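Local coordinates for protein inositol 2-dehydrogenase (PDB 4HKT) that catalyses the NAD-dependent oxidation of myo-inositol to 2-keto-myo-inositol, the first step of inositol breakdown in Sinorhizobium meliloti, at residues P95-L107 with G305-A317. Residues are numbered along the deposited sequence; the frame is centred on the assembly and turned at random.
Sequences PIDLDAERVRACL and GNDGLAALALADA. With EDO (1,2-ethanediol), chain C; EDO (1,2-ethanediol), chain S.
Leu309 is the knob here: it sits in the hole formed by Ala100, Val103, Arg104 and Leu107 on helix 100-107. The contact lays helix 100-107, in the Rossmann-fold part of the chain, antiparallel against helix 305-317, whose other residues pack on helix 168-184 and strand 188-196; the two short segments meet at 170° with axes 10.2 Å apart. With CG anti to the backbone N (chi1 177°), Leu309 splits its methyls: CD1 lies 3.9 Å from Val103 CG1, while CD2 meets the Arg104 methylene CG at 4.0 Å. One turn on, Leu312 reaches across in the same conformation, its CD2 set against both Val103 CG2 and the carbonyl oxygen of Asp97, 3.4 Å from Asp97 O.

The packing is also close at Gly305, where Leu107 CD2 lies 3.6 Å from Gly305 CA; a CB on Gly305 would run into that methyl. Ile96 CD1 packs beside the same glycine, near its carbonyl O. An alanine in place of Leu107 would probably open a gap over Gly305 and take away the methyl that lies against Leu309 CB.

Toward solvent the packing gives way to polar groups. The guanidinium of Arg104 lies with one face over Ala100 O and turns side-on to Glu101 of its own helix, NE and NH2 both gripping OE1, with NH2 at 2.7 Å. At the start of the helix, capped by Asp99, the link is through solvent: water 2 donates to Leu98 O and to Asp316 OD2, the latter at 2.7 Å, while Asp316 OD1 pairs with Arg170.

The helices thus adhere through aliphatic contact and shape, the charged groups finding their partners within one helix (Arg104 with Glu101) or beyond the pair (Asp316 with Arg170), and water bridging the polar margin.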
loop_
_atom_site.group_PDB
_atom_site.type_symbol
_atom_site.label_atom_id
_atom_site.label_comp_id
_atom_site.label_asym_id
_atom_site.label_seq_id
_atom_site.Cartn_x
_atom_site.Cartn_y
_atom_site.Cartn_z
ATOM N N PRO B 95 -8.900 7.721 33.771
ATOM C CA PRO B 95 -9.421 9.081 33.779
ATOM C C PRO B 95 -8.970 9.762 35.077
ATOM O O PRO B 95 -8.330 9.140 35.920
ATOM C CB PRO B 95 -10.934 8.865 33.829
ATOM C CG PRO B 95 -11.083 7.643 34.648
ATOM C CD PRO B 95 -9.874 6.783 34.359
ATOM N N ILE B 96 -9.306 11.027 35.233
ATOM C CA ILE B 96 -9.148 11.692 36.513
ATOM C C ILE B 96 -10.158 11.087 37.468
ATOM O O ILE B 96 -9.845 10.748 38.620
ATOM C CB ILE B 96 -9.349 13.192 36.378
ATOM C CG1 ILE B 96 -8.154 13.787 35.604
ATOM C CG2 ILE B 96 -9.398 13.839 37.753
ATOM C CD1 ILE B 96 -8.377 15.176 35.098
ATOM N N ASP B 97 -11.388 10.966 36.977
ATOM C CA ASP B 97 -12.466 10.283 37.698
ATOM C C ASP B 97 -13.563 10.015 36.698
ATOM O O ASP B 97 -13.606 10.635 35.643
ATOM C CB ASP B 97 -13.009 11.121 38.858
ATOM C CG ASP B 97 -13.868 10.300 39.818
ATOM O OD1 ASP B 97 -13.289 9.538 40.599
ATOM O OD2 ASP B 97 -15.118 10.431 39.777
ATOM N N LEU B 98 -14.452 9.081 36.994
ATOM C CA LEU B 98 -15.595 8.882 36.117
ATOM C C LEU B 98 -16.692 9.911 36.307
ATOM O O LEU B 98 -17.608 9.987 35.479
ATOM C CB LEU B 98 -16.141 7.452 36.246
ATOM C CG LEU B 98 -15.104 6.420 35.828
ATOM C CD1 LEU B 98 -15.570 5.004 36.140
ATOM C CD2 LEU B 98 -14.748 6.532 34.362
ATOM N N ASP B 99 -16.623 10.715 37.362
ATOM C CA ASP B 99 -17.668 11.667 37.681
ATOM C C ASP B 99 -17.171 13.089 37.457
ATOM O O ASP B 99 -16.229 13.513 38.094
ATOM C CB ASP B 99 -18.092 11.508 39.157
ATOM C CG ASP B 99 -19.183 12.481 39.564
ATOM O OD1 ASP B 99 -20.303 12.032 39.787
ATOM O OD2 ASP B 99 -18.945 13.685 39.674
ATOM N N ALA B 100 -17.853 13.855 36.609
ATOM C CA ALA B 100 -17.286 15.122 36.144
ATOM C C ALA B 100 -17.195 16.165 37.274
ATOM O O ALA B 100 -16.266 16.991 37.319
ATOM C CB ALA B 100 -18.097 15.673 34.967
ATOM N N GLU B 101 -18.162 16.124 38.187
ATOM C CA GLU B 101 -18.131 16.989 39.340
ATOM C C GLU B 101 -16.887 16.706 40.216
ATOM O O GLU B 101 -16.189 17.637 40.619
ATOM C CB GLU B 101 -19.406 16.831 40.184
ATOM C CG GLU B 101 -19.561 17.941 41.214
ATOM C CD GLU B 101 -20.123 19.260 40.637
ATOM O OE1 GLU B 101 -19.674 19.755 39.556
ATOM O OE2 GLU B 101 -21.047 19.822 41.286
ATOM N N ARG B 102 -16.624 15.444 40.499
ATOM C CA ARG B 102 -15.346 15.054 41.182
ATOM C C ARG B 102 -14.098 15.551 40.454
ATOM O O ARG B 102 -13.109 15.979 41.097
ATOM C CB ARG B 102 -15.259 13.527 41.294
ATOM C CG ARG B 102 -14.105 12.957 42.100
ATOM C CD ARG B 102 -14.177 13.382 43.571
ATOM N NE ARG B 102 -12.939 13.117 44.299
ATOM C CZ ARG B 102 -11.925 13.975 44.438
ATOM N NH1 ARG B 102 -11.936 15.187 43.859
ATOM N NH2 ARG B 102 -10.893 13.632 45.195
ATOM N N VAL B 103 -14.106 15.459 39.121
ATOM C CA VAL B 103 -12.955 15.903 38.310
ATOM C C VAL B 103 -12.749 17.393 38.524
ATOM O O VAL B 103 -11.632 17.856 38.729
ATOM C CB VAL B 103 -13.134 15.624 36.809
ATOM C CG1 VAL B 103 -12.002 16.275 36.028
ATOM C CG2 VAL B 103 -13.262 14.131 36.535
ATOM N N ARG B 104 -13.825 18.150 38.452
ATOM C CA ARG B 104 -13.813 19.593 38.712
ATOM C C ARG B 104 -13.252 19.981 40.065
ATOM O O ARG B 104 -12.458 20.919 40.164
ATOM C CB ARG B 104 -15.227 20.193 38.524
ATOM C CG ARG B 104 -15.595 20.453 37.056
ATOM C CD ARG B 104 -16.885 21.266 36.934
ATOM N NE ARG B 104 -18.016 20.420 37.309
ATOM C CZ ARG B 104 -18.726 19.662 36.464
ATOM N NH1 ARG B 104 -18.484 19.659 35.139
ATOM N NH2 ARG B 104 -19.725 18.931 36.951
ATOM N N ALA B 105 -13.634 19.244 41.097
ATOM C CA ALA B 105 -13.116 19.467 42.435
ATOM C C ALA B 105 -11.614 19.210 42.479
ATOM O O ALA B 105 -10.875 19.952 43.094
ATOM C CB ALA B 105 -13.828 18.551 43.438
ATOM N N CYS B 106 -11.183 18.144 41.830
ATOM C CA CYS B 106 -9.784 17.787 41.744
ATOM C C CYS B 106 -8.922 18.878 41.041
ATOM O O CYS B 106 -7.919 19.328 41.570
ATOM C CB CYS B 106 -9.703 16.445 41.033
ATOM S SG CYS B 106 -8.069 15.822 40.716
ATOM N N LEU B 107 -9.369 19.315 39.868
ATOM C CA LEU B 107 -8.703 20.382 39.125
ATOM C C LEU B 107 -8.622 21.703 39.904
ATOM O O LEU B 107 -7.664 22.429 39.764
ATOM C CB LEU B 107 -9.400 20.601 37.776
ATOM C CG LEU B 107 -9.429 19.366 36.842
ATOM C CD1 LEU B 107 -10.051 19.704 35.498
ATOM C CD2 LEU B 107 -8.046 18.732 36.666
ATOM N N GLY B 305 -5.297 18.571 32.662
ATOM C CA GLY B 305 -6.486 18.260 33.414
ATOM C C GLY B 305 -7.739 18.635 32.676
ATOM O O GLY B 305 -8.673 17.842 32.614
ATOM N N ASN B 306 -7.787 19.844 32.126
ATOM C CA ASN B 306 -8.972 20.247 31.389
ATOM C C ASN B 306 -9.218 19.351 30.182
ATOM O O ASN B 306 -10.374 19.096 29.821
ATOM C CB ASN B 306 -8.912 21.715 30.971
ATOM C CG ASN B 306 -10.233 22.192 30.386
ATOM O OD1 ASN B 306 -11.269 22.210 31.081
ATOM N ND2 ASN B 306 -10.239 22.487 29.073
ATOM N N ASP B 307 -8.150 18.812 29.576
ATOM C CA ASP B 307 -8.351 17.897 28.447
ATOM C C ASP B 307 -8.982 16.612 28.942
ATOM O O ASP B 307 -9.842 16.059 28.264
ATOM C CB ASP B 307 -7.051 17.598 27.687
ATOM C CG ASP B 307 -6.493 18.823 26.951
ATOM O OD1 ASP B 307 -7.271 19.610 26.363
ATOM O OD2 ASP B 307 -5.250 19.022 27.005
ATOM N N GLY B 308 -8.592 16.132 30.128
ATOM C CA GLY B 308 -9.280 14.947 30.711
ATOM C C GLY B 308 -10.760 15.215 30.998
ATOM O O GLY B 308 -11.624 14.378 30.753
ATOM N N LEU B 309 -11.049 16.393 31.516
ATOM C CA LEU B 309 -12.406 16.776 31.785
ATOM C C LEU B 309 -13.228 16.873 30.491
ATOM O O LEU B 309 -14.371 16.404 30.421
ATOM C CB LEU B 309 -12.430 18.119 32.524
ATOM C CG LEU B 309 -13.822 18.702 32.814
ATOM C CD1 LEU B 309 -14.634 17.700 33.591
ATOM C CD2 LEU B 309 -13.732 20.023 33.566
ATOM N N ALA B 310 -12.659 17.530 29.476
ATOM C CA ALA B 310 -13.352 17.697 28.202
ATOM C C ALA B 310 -13.742 16.367 27.537
ATOM O O ALA B 310 -14.865 16.225 27.017
ATOM C CB ALA B 310 -12.479 18.531 27.255
ATOM N N ALA B 311 -12.845 15.389 27.564
ATOM C CA ALA B 311 -13.121 14.086 26.983
ATOM C C ALA B 311 -14.218 13.337 27.742
ATOM O O ALA B 311 -15.059 12.701 27.151
ATOM C CB ALA B 311 -11.840 13.283 26.890
ATOM N N LEU B 312 -14.228 13.459 29.058
ATOM C CA LEU B 312 -15.254 12.843 29.886
ATOM C C LEU B 312 -16.609 13.487 29.651
ATOM O O LEU B 312 -17.576 12.771 29.552
ATOM C CB LEU B 312 -14.873 12.949 31.358
ATOM C CG LEU B 312 -15.860 12.340 32.333
ATOM C CD1 LEU B 312 -15.924 10.843 32.147
ATOM C CD2 LEU B 312 -15.477 12.696 33.763
ATOM N N ALA B 313 -16.646 14.805 29.477
ATOM C CA ALA B 313 -17.905 15.502 29.217
ATOM C C ALA B 313 -18.474 15.036 27.872
ATOM O O ALA B 313 -19.671 14.850 27.742
ATOM C CB ALA B 313 -17.731 17.014 29.271
ATOM N N LEU B 314 -17.597 14.784 26.893
ATOM C CA LEU B 314 -18.062 14.215 25.628
ATOM C C LEU B 314 -18.594 12.810 25.843
ATOM O O LEU B 314 -19.633 12.469 25.280
ATOM C CB LEU B 314 -16.981 14.214 24.557
ATOM C CG LEU B 314 -16.509 15.632 24.190
ATOM C CD1 LEU B 314 -15.205 15.625 23.437
ATOM C CD2 LEU B 314 -17.519 16.401 23.389
ATOM N N ALA B 315 -17.886 11.986 26.639
ATOM C CA ALA B 315 -18.394 10.648 26.916
ATOM C C ALA B 315 -19.766 10.710 27.604
ATOM O O ALA B 315 -20.678 9.951 27.233
ATOM C CB ALA B 315 -17.389 9.809 27.733
ATOM N N ASP B 316 -19.908 11.578 28.596
ATOM C CA ASP B 316 -21.185 11.683 29.346
ATOM C C ASP B 316 -22.346 12.068 28.382
ATOM O O ASP B 316 -23.468 11.516 28.476
ATOM C CB ASP B 316 -21.091 12.729 30.462
ATOM C CG ASP B 316 -20.242 12.285 31.656
ATOM O OD1 ASP B 316 -20.030 11.075 31.888
ATOM O OD2 ASP B 316 -19.770 13.183 32.379
ATOM N N ALA B 317 -22.055 13.025 27.484
ATOM C CA ALA B 317 -22.988 13.411 26.456
ATOM C C ALA B 317 -23.305 12.246 25.531
ATOM O O ALA B 317 -24.464 12.074 25.183
ATOM C CB ALA B 317 -22.495 14.631 25.666
HETATM C C1 EDO C . -19.711 7.674 35.305
HETATM O O1 EDO C . -19.862 8.528 36.427
HETATM C C2 EDO C . -19.389 6.238 35.715
HETATM O O2 EDO C . -20.527 5.415 35.478
HETATM C C1 EDO S . -6.357 21.089 21.200
HETATM O O1 EDO S . -5.117 20.423 20.928
HETATM C C2 EDO S . -7.251 20.228 22.109
HETATM O O2 EDO S . -6.527 19.754 23.266
HETATM O O HOH W 1 -10.743 12.348 32.957
HETATM O O HOH W 2 -19.242 12.251 34.805
#